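Long-range contact in beta-glucosidase (Chaetomella raphigera, PDB 6JXG), which probably hydrolyses terminal, non-reducing beta-D-glucosyl residues, releasing beta-D-glucose, as a secreted family 3 glycoside hydrolase of cellulose breakdown: residues A[129-143]-A[180-194]. Numbering follows the deposited sequence.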
loop_
_atom_site.group_PDB
_atom_site.type_symbol
_atom_site.label_atom_id
_atom_site.label_comp_id
_atom_site.label_asym_id
_atom_site.label_seq_id
_atom_site.Cartn_x
_atom_site.Cartn_y
_atom_site.Cartn_z
ATOM N N PRO A 129 -5.765 -2.472 -5.700
ATOM C CA PRO A 129 -6.843 -1.836 -6.445
ATOM C C PRO A 129 -8.258 -2.187 -5.974
ATOM O O PRO A 129 -9.232 -1.748 -6.593
ATOM C CB PRO A 129 -6.628 -2.342 -7.898
ATOM C CG PRO A 129 -6.006 -3.653 -7.720
ATOM C CD PRO A 129 -5.062 -3.473 -6.531
ATOM N N ASP A 130 -8.377 -2.862 -4.828
ATOM C CA ASP A 130 -9.648 -2.999 -4.138
ATOM C C ASP A 130 -9.809 -1.949 -3.044
ATOM O O ASP A 130 -9.022 -1.874 -2.102
ATOM C CB ASP A 130 -9.798 -4.356 -3.478
ATOM C CG ASP A 130 -11.161 -4.498 -2.862
ATOM O OD1 ASP A 130 -12.115 -4.727 -3.676
ATOM O OD2 ASP A 130 -11.291 -4.313 -1.621
ATOM N N PRO A 131 -10.841 -1.096 -3.150
ATOM C CA PRO A 131 -10.868 0.009 -2.228
ATOM C C PRO A 131 -11.136 -0.414 -0.787
ATOM O O PRO A 131 -10.707 0.310 0.143
ATOM C CB PRO A 131 -12.031 0.878 -2.767
ATOM C CG PRO A 131 -12.897 -0.037 -3.563
ATOM C CD PRO A 131 -11.859 -0.989 -4.179
ATOM N N TYR A 132 -11.881 -1.522 -0.558
ATOM C CA TYR A 132 -12.209 -1.940 0.800
ATOM C C TYR A 132 -10.933 -2.428 1.510
ATOM O O TYR A 132 -10.638 -2.030 2.678
ATOM C CB TYR A 132 -13.282 -3.048 0.784
ATOM C CG TYR A 132 -13.689 -3.453 2.151
ATOM C CD1 TYR A 132 -14.643 -2.739 2.842
ATOM C CD2 TYR A 132 -13.077 -4.507 2.802
ATOM C CE1 TYR A 132 -15.030 -3.128 4.149
ATOM C CE2 TYR A 132 -13.401 -4.838 4.075
ATOM C CZ TYR A 132 -14.388 -4.157 4.753
ATOM O OH TYR A 132 -14.684 -4.600 6.078
ATOM N N LEU A 133 -10.222 -3.354 0.860
ATOM C CA LEU A 133 -8.954 -3.856 1.412
ATOM C C LEU A 133 -7.988 -2.727 1.648
ATOM O O LEU A 133 -7.293 -2.631 2.697
ATOM C CB LEU A 133 -8.315 -4.892 0.486
ATOM C CG LEU A 133 -6.955 -5.511 0.868
ATOM C CD1 LEU A 133 -7.087 -6.190 2.201
ATOM C CD2 LEU A 133 -6.519 -6.492 -0.186
ATOM N N ASN A 134 -7.861 -1.896 0.619
ATOM C CA ASN A 134 -6.995 -0.717 0.682
ATOM C C ASN A 134 -7.312 0.176 1.894
ATOM O O ASN A 134 -6.448 0.469 2.749
ATOM C CB ASN A 134 -7.083 0.031 -0.640
ATOM C CG ASN A 134 -5.979 1.047 -0.841
ATOM O OD1 ASN A 134 -5.728 1.887 0.017
ATOM N ND2 ASN A 134 -5.277 0.939 -1.977
ATOM N N GLY A 135 -8.570 0.536 2.023
ATOM C CA GLY A 135 -9.067 1.283 3.191
ATOM C C GLY A 135 -8.802 0.660 4.561
ATOM O O GLY A 135 -8.282 1.368 5.384
ATOM N N LEU A 136 -9.042 -0.642 4.763
ATOM C CA LEU A 136 -8.685 -1.321 6.016
ATOM C C LEU A 136 -7.152 -1.306 6.273
ATOM O O LEU A 136 -6.708 -1.128 7.416
ATOM C CB LEU A 136 -9.225 -2.763 6.091
ATOM C CG LEU A 136 -10.599 -2.928 6.798
ATOM C CD1 LEU A 136 -10.652 -2.547 8.282
ATOM C CD2 LEU A 136 -11.624 -2.136 6.069
ATOM N N ALA A 137 -6.373 -1.476 5.222
ATOM C CA ALA A 137 -4.934 -1.382 5.359
ATOM C C ALA A 137 -4.485 0.050 5.755
ATOM O O ALA A 137 -3.648 0.194 6.650
ATOM C CB ALA A 137 -4.220 -1.870 4.123
ATOM N N MET A 138 -5.068 1.058 5.127
ATOM C CA MET A 138 -4.815 2.454 5.409
ATOM C C MET A 138 -5.123 2.765 6.872
ATOM O O MET A 138 -4.248 3.305 7.566
ATOM C CB MET A 138 -5.605 3.423 4.499
ATOM C CG MET A 138 -5.163 3.542 3.051
ATOM S SD MET A 138 -3.549 4.153 2.771
ATOM C CE MET A 138 -3.719 5.824 3.402
ATOM N N SER A 139 -6.318 2.367 7.348
ATOM C CA SER A 139 -6.745 2.739 8.691
ATOM C C SER A 139 -5.932 2.004 9.739
ATOM O O SER A 139 -5.449 2.629 10.715
ATOM C CB SER A 139 -8.260 2.507 8.891
ATOM O OG SER A 139 -8.565 1.153 8.725
ATOM N N ASN A 140 -5.594 0.744 9.491
ATOM C CA ASN A 140 -4.809 0.041 10.489
ATOM C C ASN A 140 -3.357 0.545 10.499
ATOM O O ASN A 140 -2.748 0.596 11.545
ATOM C CB ASN A 140 -4.849 -1.485 10.284
ATOM C CG ASN A 140 -6.059 -2.097 10.901
ATOM O OD1 ASN A 140 -6.119 -2.300 12.118
ATOM N ND2 ASN A 140 -7.052 -2.380 10.072
ATOM N N THR A 141 -2.798 0.862 9.329
ATOM C CA THR A 141 -1.426 1.426 9.281
ATOM C C THR A 141 -1.311 2.802 9.977
ATOM O O THR A 141 -0.421 3.062 10.762
ATOM C CB THR A 141 -0.948 1.567 7.823
ATOM O OG1 THR A 141 -1.001 0.262 7.167
ATOM C CG2 THR A 141 0.446 2.108 7.821
ATOM N N ILE A 142 -2.246 3.679 9.695
ATOM C CA ILE A 142 -2.287 5.000 10.272
ATOM C C ILE A 142 -2.492 4.905 11.775
ATOM O O ILE A 142 -1.848 5.621 12.537
ATOM C CB ILE A 142 -3.362 5.813 9.635
ATOM C CG1 ILE A 142 -2.869 6.169 8.237
ATOM C CG2 ILE A 142 -3.692 7.097 10.420
ATOM C CD1 ILE A 142 -3.985 6.627 7.358
ATOM N N THR A 143 -3.395 4.057 12.199
ATOM C CA THR A 143 -3.675 3.969 13.659
ATOM C C THR A 143 -2.400 3.474 14.367
ATOM O O THR A 143 -2.072 3.944 15.462
ATOM C CB THR A 143 -4.869 3.068 13.945
ATOM O OG1 THR A 143 -6.016 3.584 13.257
ATOM C CG2 THR A 143 -5.097 3.046 15.418
ATOM N N GLU A 180 -16.461 5.974 -5.199
ATOM C CA GLU A 180 -16.521 4.544 -4.863
ATOM C C GLU A 180 -15.221 3.828 -4.926
ATOM O O GLU A 180 -15.100 2.749 -4.324
ATOM C CB GLU A 180 -17.542 3.764 -5.679
ATOM C CG GLU A 180 -18.930 4.150 -5.245
ATOM C CD GLU A 180 -20.076 3.458 -6.000
ATOM O OE1 GLU A 180 -19.972 2.308 -6.465
ATOM O OE2 GLU A 180 -21.092 4.132 -6.065
ATOM N N LEU A 181 -14.279 4.368 -5.674
ATOM C CA LEU A 181 -13.063 3.661 -5.959
ATOM C C LEU A 181 -11.861 4.462 -5.398
ATOM O O LEU A 181 -11.360 4.110 -4.338
ATOM C CB LEU A 181 -12.993 3.380 -7.436
ATOM C CG LEU A 181 -11.949 2.461 -7.878
ATOM C CD1 LEU A 181 -12.107 1.164 -7.037
ATOM C CD2 LEU A 181 -12.091 2.232 -9.363
ATOM N N TYR A 182 -11.466 5.554 -6.045
ATOM C CA TYR A 182 -10.213 6.228 -5.720
ATOM C C TYR A 182 -10.234 7.019 -4.390
ATOM O O TYR A 182 -9.291 7.008 -3.638
ATOM C CB TYR A 182 -9.742 7.133 -6.925
ATOM C CG TYR A 182 -9.558 6.292 -8.163
ATOM C CD1 TYR A 182 -8.466 5.464 -8.272
ATOM C CD2 TYR A 182 -10.609 6.145 -9.098
ATOM C CE1 TYR A 182 -8.312 4.622 -9.382
ATOM C CE2 TYR A 182 -10.484 5.270 -10.160
ATOM C CZ TYR A 182 -9.331 4.502 -10.318
ATOM O OH TYR A 182 -9.156 3.565 -11.379
ATOM N N LEU A 183 -11.316 7.688 -4.109
ATOM C CA LEU A 183 -11.491 8.397 -2.814
ATOM C C LEU A 183 -11.632 7.512 -1.577
ATOM O O LEU A 183 -11.229 7.891 -0.456
ATOM C CB LEU A 183 -12.681 9.365 -2.925
ATOM C CG LEU A 183 -12.788 10.374 -1.762
ATOM C CD1 LEU A 183 -11.593 11.303 -1.786
ATOM C CD2 LEU A 183 -14.129 11.118 -1.863
ATOM N N TRP A 184 -12.193 6.323 -1.787
ATOM C CA TRP A 184 -12.623 5.491 -0.705
ATOM C C TRP A 184 -11.499 5.224 0.374
ATOM O O TRP A 184 -11.679 5.441 1.568
ATOM C CB TRP A 184 -13.210 4.256 -1.282
ATOM C CG TRP A 184 -13.676 3.246 -0.288
ATOM C CD1 TRP A 184 -12.938 2.530 0.607
ATOM C CD2 TRP A 184 -15.054 2.801 -0.118
ATOM N NE1 TRP A 184 -13.761 1.680 1.335
ATOM C CE2 TRP A 184 -15.066 1.857 0.925
ATOM C CE3 TRP A 184 -16.242 3.103 -0.776
ATOM C CZ2 TRP A 184 -16.224 1.204 1.328
ATOM C CZ3 TRP A 184 -17.438 2.478 -0.351
ATOM C CH2 TRP A 184 -17.408 1.514 0.663
ATOM N N PRO A 185 -10.279 4.887 -0.072
ATOM C CA PRO A 185 -9.240 4.726 0.959
ATOM C C PRO A 185 -8.823 6.008 1.614
ATOM O O PRO A 185 -8.405 5.967 2.775
ATOM C CB PRO A 185 -8.063 4.144 0.235
ATOM C CG PRO A 185 -8.471 4.029 -1.184
ATOM C CD PRO A 185 -9.886 4.405 -1.394
ATOM N N PHE A 186 -8.911 7.139 0.907
ATOM C CA PHE A 186 -8.645 8.402 1.578
ATOM C C PHE A 186 -9.707 8.732 2.610
ATOM O O PHE A 186 -9.409 9.236 3.713
ATOM C CB PHE A 186 -8.484 9.555 0.593
ATOM C CG PHE A 186 -7.169 9.552 -0.115
ATOM C CD1 PHE A 186 -6.037 10.083 0.491
ATOM C CD2 PHE A 186 -7.062 8.992 -1.388
ATOM C CE1 PHE A 186 -4.826 10.119 -0.145
ATOM C CE2 PHE A 186 -5.844 9.033 -2.047
ATOM C CZ PHE A 186 -4.707 9.643 -1.430
ATOM N N ALA A 187 -10.950 8.380 2.319
ATOM C CA ALA A 187 -12.027 8.594 3.323
ATOM C C ALA A 187 -11.794 7.748 4.562
ATOM O O ALA A 187 -11.908 8.264 5.710
ATOM C CB ALA A 187 -13.405 8.321 2.697
ATOM N N ASP A 188 -11.410 6.476 4.379
ATOM C CA ASP A 188 -11.031 5.604 5.544
ATOM C C ASP A 188 -9.866 6.227 6.344
ATOM O O ASP A 188 -9.844 6.265 7.573
ATOM C CB ASP A 188 -10.650 4.175 5.125
ATOM C CG ASP A 188 -11.867 3.233 4.967
ATOM O OD1 ASP A 188 -13.065 3.695 4.974
ATOM O OD2 ASP A 188 -11.607 2.039 4.924
ATOM N N ALA A 189 -8.909 6.757 5.624
ATOM C CA ALA A 189 -7.760 7.391 6.241
ATOM C C ALA A 189 -8.141 8.597 7.082
ATOM O O ALA A 189 -7.705 8.747 8.192
ATOM C CB ALA A 189 -6.757 7.750 5.197
ATOM N N ILE A 190 -8.933 9.474 6.532
ATOM C CA ILE A 190 -9.483 10.588 7.278
ATOM C C ILE A 190 -10.306 10.186 8.515
ATOM O O ILE A 190 -10.105 10.770 9.608
ATOM C CB ILE A 190 -10.282 11.488 6.328
ATOM C CG1 ILE A 190 -9.314 12.092 5.288
ATOM C CG2 ILE A 190 -11.004 12.559 7.093
ATOM C CD1 ILE A 190 -9.916 12.778 4.054
ATOM N N LYS A 191 -11.217 9.246 8.374
ATOM C CA LYS A 191 -11.937 8.644 9.529
ATOM C C LYS A 191 -10.994 8.109 10.586
ATOM O O LYS A 191 -11.241 8.242 11.774
ATOM C CB LYS A 191 -12.857 7.528 9.015
ATOM C CG LYS A 191 -13.596 6.746 10.106
ATOM C CD LYS A 191 -14.706 7.645 10.693
ATOM C CE LYS A 191 -15.529 6.947 11.815
ATOM N NZ LYS A 191 -14.714 6.133 12.739
ATOM N N ALA A 192 -9.850 7.537 10.190
ATOM C CA ALA A 192 -8.903 7.096 11.169
ATOM C C ALA A 192 -8.010 8.249 11.745
ATOM O O ALA A 192 -6.975 7.995 12.261
ATOM C CB ALA A 192 -8.017 6.009 10.590
ATOM N N ASN A 193 -8.357 9.497 11.462
ATOM C CA ASN A 193 -7.678 10.707 12.059
ATOM C C ASN A 193 -6.277 10.886 11.562
ATOM O O ASN A 193 -5.411 11.417 12.232
ATOM C CB ASN A 193 -7.726 10.698 13.575
ATOM C CG ASN A 193 -9.134 10.954 14.088
ATOM O OD1 ASN A 193 -9.858 11.804 13.568
ATOM N ND2 ASN A 193 -9.547 10.168 15.054
ATOM N N VAL A 194 -6.056 10.466 10.324
ATOM C CA VAL A 194 -4.778 10.829 9.656
ATOM C C VAL A 194 -4.429 12.319 9.812
ATOM O O VAL A 194 -5.242 13.241 9.597
ATOM C CB VAL A 194 -4.675 10.334 8.218
ATOM C CG1 VAL A 194 -5.368 11.280 7.260
ATOM C CG2 VAL A 194 -3.208 10.149 7.780
HETATM O O HOH W 1 -12.735 0.135 3.610
HETATM O O HOH W 2 -11.012 1.357 7.412
HETATM O O HOH W 3 -6.321 6.189 14.060
#
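Pro185 is the knob where helices 131-143 and 184-191 come closest: its ring drops into a hole formed by Pro131, Asn134, Gly135 and Met138. Gly135 CA lies 4.1 Å from Pro185 CA, the axes 8.1 Å apart at 26°; a CB on Gly135 would run into Asp188 OD2, 3.1 Å from Gly135 C. Asn134 OD1 lies against Pro185 CB without a polar partner in the model, whereas ND2 donates to Ser128 O. Ile142 CD1 touches both Ala189 CB and Val194 CG2, 3.6 Å from the latter, and Met138 brings CE onto Ala189.

The other side is polar and water-bridged, with no direct hydrogen bonds. With CG anti to the backbone N (chi1 178°), Trp184 lays its indole alongside Pro131, whose CB makes an off-centre CH-pi contact with the five-membered ring; NE1 donates to an in-plane water. That water also donates to Tyr132 O and Asp188 OD2; a second links OD2 with Ser139 OG, and OD1 pairs with Arg671. A leucine in place of Trp184 would probably leave the first water without its donor and Pro131 CB without the indole it packs on. Looser is the partly exposed Ser139, Thr143 and Ala192 end, where a third water joins Thr143 OG1 to Ala192 O.

Both are helices of the N-terminal TIM-barrel-like domain: Met138, Ile142 and Val194 pack inward on strand 151-157, while Tyr132 and Trp184 meet strand 649-658.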